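Local coordinates for 1-pyrroline-5-carboxylate dehydrogenase (Thermus thermophilus, PDB 1UZB), which probably catalyses the NAD(P)+-dependent oxidation of glutamate semialdehyde, the open form of 1-pyrroline-5-carboxylate, to glutamate, at residues A[186-195]-A[212-223]. Sequence-based numbering, arbitrary orientation.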
loop_
_atom_site.group_PDB
_atom_site.type_symbol
_atom_site.label_atom_id
_atom_site.label_comp_id
_atom_site.label_asym_id
_atom_site.label_seq_id
_atom_site.Cartn_x
_atom_site.Cartn_y
_atom_site.Cartn_z
ATOM N N PRO A 186 30.725 12.070 -22.341
ATOM C CA PRO A 186 31.462 12.865 -21.358
ATOM C C PRO A 186 30.685 13.810 -20.461
ATOM O O PRO A 186 31.264 14.437 -19.574
ATOM C CB PRO A 186 32.502 13.571 -22.210
ATOM C CG PRO A 186 31.753 13.854 -23.446
ATOM C CD PRO A 186 30.965 12.587 -23.703
ATOM N N VAL A 187 29.390 13.951 -20.709
ATOM C CA VAL A 187 28.571 14.764 -19.826
ATOM C C VAL A 187 27.651 13.782 -19.101
ATOM O O VAL A 187 27.666 13.700 -17.881
ATOM C CB VAL A 187 27.725 15.818 -20.575
ATOM C CG1 VAL A 187 26.855 16.579 -19.576
ATOM C CG2 VAL A 187 28.636 16.792 -21.302
ATOM N N ALA A 188 26.894 12.997 -19.864
ATOM C CA ALA A 188 25.962 12.031 -19.288
ATOM C C ALA A 188 26.561 10.978 -18.351
ATOM O O ALA A 188 26.215 10.930 -17.173
ATOM C CB ALA A 188 25.191 11.333 -20.401
ATOM N N ILE A 189 27.437 10.122 -18.871
ATOM C CA ILE A 189 28.021 9.068 -18.044
ATOM C C ILE A 189 28.972 9.626 -16.985
ATOM O O ILE A 189 29.024 9.130 -15.863
ATOM C CB ILE A 189 28.701 8.011 -18.931
ATOM C CG1 ILE A 189 27.628 7.322 -19.782
ATOM C CG2 ILE A 189 29.432 6.978 -18.079
ATOM C CD1 ILE A 189 28.162 6.283 -20.740
ATOM N N PHE A 190 29.710 10.668 -17.345
ATOM C CA PHE A 190 30.615 11.336 -16.416
ATOM C C PHE A 190 29.780 11.770 -15.203
ATOM O O PHE A 190 30.123 11.489 -14.057
ATOM C CB PHE A 190 31.221 12.558 -17.118
ATOM C CG PHE A 190 32.173 13.355 -16.272
ATOM C CD1 PHE A 190 33.466 12.902 -16.036
ATOM C CD2 PHE A 190 31.790 14.587 -15.753
ATOM C CE1 PHE A 190 34.368 13.670 -15.296
ATOM C CE2 PHE A 190 32.683 15.364 -15.013
ATOM C CZ PHE A 190 33.976 14.905 -14.786
ATOM N N THR A 191 28.659 12.434 -15.467
ATOM C CA THR A 191 27.780 12.912 -14.406
ATOM C C THR A 191 27.129 11.786 -13.604
ATOM O O THR A 191 27.164 11.792 -12.370
ATOM C CB THR A 191 26.673 13.803 -14.986
ATOM O OG1 THR A 191 27.260 14.969 -15.576
ATOM C CG2 THR A 191 25.706 14.233 -13.897
ATOM N N GLY A 192 26.536 10.819 -14.299
ATOM C CA GLY A 192 25.879 9.718 -13.617
ATOM C C GLY A 192 26.781 8.919 -12.696
ATOM O O GLY A 192 26.409 8.588 -11.565
ATOM N N MET A 193 27.976 8.606 -13.182
ATOM C CA MET A 193 28.937 7.823 -12.414
ATOM C C MET A 193 29.409 8.521 -11.146
ATOM O O MET A 193 29.832 7.869 -10.189
ATOM C CB MET A 193 30.151 7.489 -13.278
ATOM C CG MET A 193 29.844 6.621 -14.478
ATOM S SD MET A 193 31.341 6.288 -15.418
ATOM C CE MET A 193 31.953 4.977 -14.445
ATOM N N ILE A 194 29.337 9.849 -11.149
ATOM C CA ILE A 194 29.750 10.659 -10.008
ATOM C C ILE A 194 28.608 10.910 -9.024
ATOM O O ILE A 194 28.732 10.628 -7.831
ATOM C CB ILE A 194 30.271 12.046 -10.465
ATOM C CG1 ILE A 194 31.555 11.889 -11.283
ATOM C CG2 ILE A 194 30.504 12.948 -9.256
ATOM C CD1 ILE A 194 32.028 13.181 -11.913
ATOM N N VAL A 195 27.487 11.426 -9.528
ATOM C CA VAL A 195 26.377 11.768 -8.648
ATOM C C VAL A 195 25.643 10.598 -8.012
ATOM O O VAL A 195 25.028 10.766 -6.963
ATOM C CB VAL A 195 25.354 12.715 -9.355
ATOM C CG1 VAL A 195 26.068 13.970 -9.848
ATOM C CG2 VAL A 195 24.664 12.006 -10.505
ATOM N N ALA A 212 37.884 14.444 -23.577
ATOM C CA ALA A 212 36.744 15.236 -23.136
ATOM C C ALA A 212 36.960 15.958 -21.810
ATOM O O ALA A 212 36.027 16.116 -21.021
ATOM C CB ALA A 212 35.512 14.335 -23.045
ATOM N N VAL A 213 38.181 16.421 -21.574
ATOM C CA VAL A 213 38.493 17.117 -20.328
ATOM C C VAL A 213 37.820 18.488 -20.179
ATOM O O VAL A 213 37.516 18.913 -19.065
ATOM C CB VAL A 213 40.020 17.301 -20.156
ATOM C CG1 VAL A 213 40.689 15.947 -20.020
ATOM C CG2 VAL A 213 40.595 18.066 -21.341
ATOM N N VAL A 214 37.580 19.183 -21.287
ATOM C CA VAL A 214 36.958 20.499 -21.191
ATOM C C VAL A 214 35.511 20.439 -20.726
ATOM O O VAL A 214 35.112 21.181 -19.829
ATOM C CB VAL A 214 37.018 21.263 -22.534
ATOM C CG1 VAL A 214 36.237 22.568 -22.430
ATOM C CG2 VAL A 214 38.467 21.557 -22.894
ATOM N N VAL A 215 34.716 19.563 -21.327
ATOM C CA VAL A 215 33.325 19.477 -20.912
ATOM C C VAL A 215 33.219 18.940 -19.480
ATOM O O VAL A 215 32.279 19.269 -18.755
ATOM C CB VAL A 215 32.487 18.617 -21.885
ATOM C CG1 VAL A 215 32.788 17.141 -21.690
ATOM C CG2 VAL A 215 31.012 18.921 -21.685
ATOM N N GLY A 216 34.188 18.123 -19.073
ATOM C CA GLY A 216 34.187 17.608 -17.716
ATOM C C GLY A 216 34.406 18.758 -16.745
ATOM O O GLY A 216 33.810 18.810 -15.666
ATOM N N ALA A 217 35.271 19.690 -17.132
ATOM C CA ALA A 217 35.542 20.851 -16.297
ATOM C C ALA A 217 34.277 21.697 -16.164
ATOM O O ALA A 217 33.980 22.208 -15.088
ATOM C CB ALA A 217 36.670 21.681 -16.897
ATOM N N LYS A 218 33.528 21.839 -17.255
ATOM C CA LYS A 218 32.300 22.624 -17.215
ATOM C C LYS A 218 31.266 21.973 -16.304
ATOM O O LYS A 218 30.482 22.667 -15.656
ATOM C CB LYS A 218 31.735 22.826 -18.625
ATOM C CG LYS A 218 32.608 23.721 -19.489
ATOM C CD LYS A 218 31.926 24.084 -20.798
ATOM C CE LYS A 218 32.775 25.052 -21.606
ATOM N NZ LYS A 218 32.037 25.568 -22.787
ATOM N N VAL A 219 31.257 20.644 -16.247
ATOM C CA VAL A 219 30.329 19.964 -15.354
ATOM C C VAL A 219 30.752 20.298 -13.919
ATOM O O VAL A 219 29.906 20.520 -13.055
ATOM C CB VAL A 219 30.338 18.432 -15.588
ATOM C CG1 VAL A 219 29.574 17.724 -14.475
ATOM C CG2 VAL A 219 29.702 18.119 -16.943
ATOM N N PHE A 220 32.058 20.357 -13.662
ATOM C CA PHE A 220 32.509 20.695 -12.319
ATOM C C PHE A 220 32.209 22.139 -11.943
ATOM O O PHE A 220 32.047 22.451 -10.763
ATOM C CB PHE A 220 33.989 20.365 -12.118
ATOM C CG PHE A 220 34.201 19.026 -11.482
ATOM C CD1 PHE A 220 34.045 17.860 -12.223
ATOM C CD2 PHE A 220 34.440 18.922 -10.114
ATOM C CE1 PHE A 220 34.114 16.612 -11.616
ATOM C CE2 PHE A 220 34.512 17.678 -9.494
ATOM C CZ PHE A 220 34.347 16.518 -10.246
ATOM N N GLU A 221 32.121 23.022 -12.933
ATOM C CA GLU A 221 31.766 24.405 -12.641
ATOM C C GLU A 221 30.357 24.363 -12.051
ATOM O O GLU A 221 30.034 25.106 -11.128
ATOM C CB GLU A 221 31.750 25.258 -13.909
ATOM C CG GLU A 221 33.116 25.647 -14.440
ATOM C CD GLU A 221 33.013 26.574 -15.634
ATOM O OE1 GLU A 221 32.379 26.181 -16.633
ATOM O OE2 GLU A 221 33.561 27.693 -15.576
ATOM N N ILE A 222 29.519 23.484 -12.596
ATOM C CA ILE A 222 28.154 23.337 -12.110
ATOM C C ILE A 222 28.151 22.772 -10.687
ATOM O O ILE A 222 27.425 23.265 -9.820
ATOM C CB ILE A 222 27.330 22.429 -13.050
ATOM C CG1 ILE A 222 27.121 23.142 -14.391
ATOM C CG2 ILE A 222 25.986 22.094 -12.416
ATOM C CD1 ILE A 222 26.525 22.265 -15.479
ATOM N N PHE A 223 28.966 21.753 -10.435
ATOM C CA PHE A 223 29.024 21.186 -9.089
ATOM C C PHE A 223 29.468 22.251 -8.084
ATOM O O PHE A 223 28.939 22.333 -6.971
ATOM C CB PHE A 223 30.003 20.005 -9.015
ATOM C CG PHE A 223 29.583 18.787 -9.808
ATOM C CD1 PHE A 223 28.242 18.519 -10.084
ATOM C CD2 PHE A 223 30.544 17.876 -10.234
ATOM C CE1 PHE A 223 27.871 17.353 -10.774
ATOM C CE2 PHE A 223 30.185 16.718 -10.917
ATOM C CZ PHE A 223 28.847 16.455 -11.188
HETATM O O HOH W 1 34.258 14.450 -19.303
#
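A chi1 of 180° swings the F190 ring away from its own backbone N and across to helix 213-223, where it meets G216, V219 and F220; on V215, a chi1 of 75° turns CG2 toward V187 CG2. The absence of a side chain at G216 lets the ring come close to the helix backbone: G216 CA stands 4.3 Å from the F190 ring centroid and 29° off the ring normal, an off-centre CH-pi contact. At the ring's edge lies V219, whose CB is 3.9 Å from F190 CE2. The F190 and F220 side chains cross at about a right angle, and F190 CZ comes to 3.6 Å from F220 CE1, in the plane of the F220 ring and at its edge. One face of F190 is covered within its own helix by I194 CD1, over the ring centre; this same methyl also touches F220 and the edge of F223. V195 CG1 adds a contact with F223 CE1 at 3.9 Å.

Strand 203-207, parallel to strand 165-180 in the same sheet, lies in sequence between the two helices, the beta/alpha alternation expected of the Rossmann-like nucleotide-binding domain of aldehyde dehydrogenases. The axes of segments 188-195 and 213-223 cross at -45° with a closest approach of 10.5 Å. F235 and V233, of neighbouring strand 233-235, extend the apolar cluster around F220, while helices 113-124 and 128-149 pack on P186 and V187.

At the N-terminal ends, packing is tight: V187 CG2 lies 3.2 Å from V215 CG2, and P186 CB presses on A212 CB. A water that donates to both P186 O and A212 O bridges the backbones here and sits over the face of F190 opposite I194. T191 OG1 donates to V187 O at 2.7 Å, approaching from the opposite face of the carbonyl plane to T191 N; the bond satisfies the hydroxyl although OG1 packs against V219 CG1.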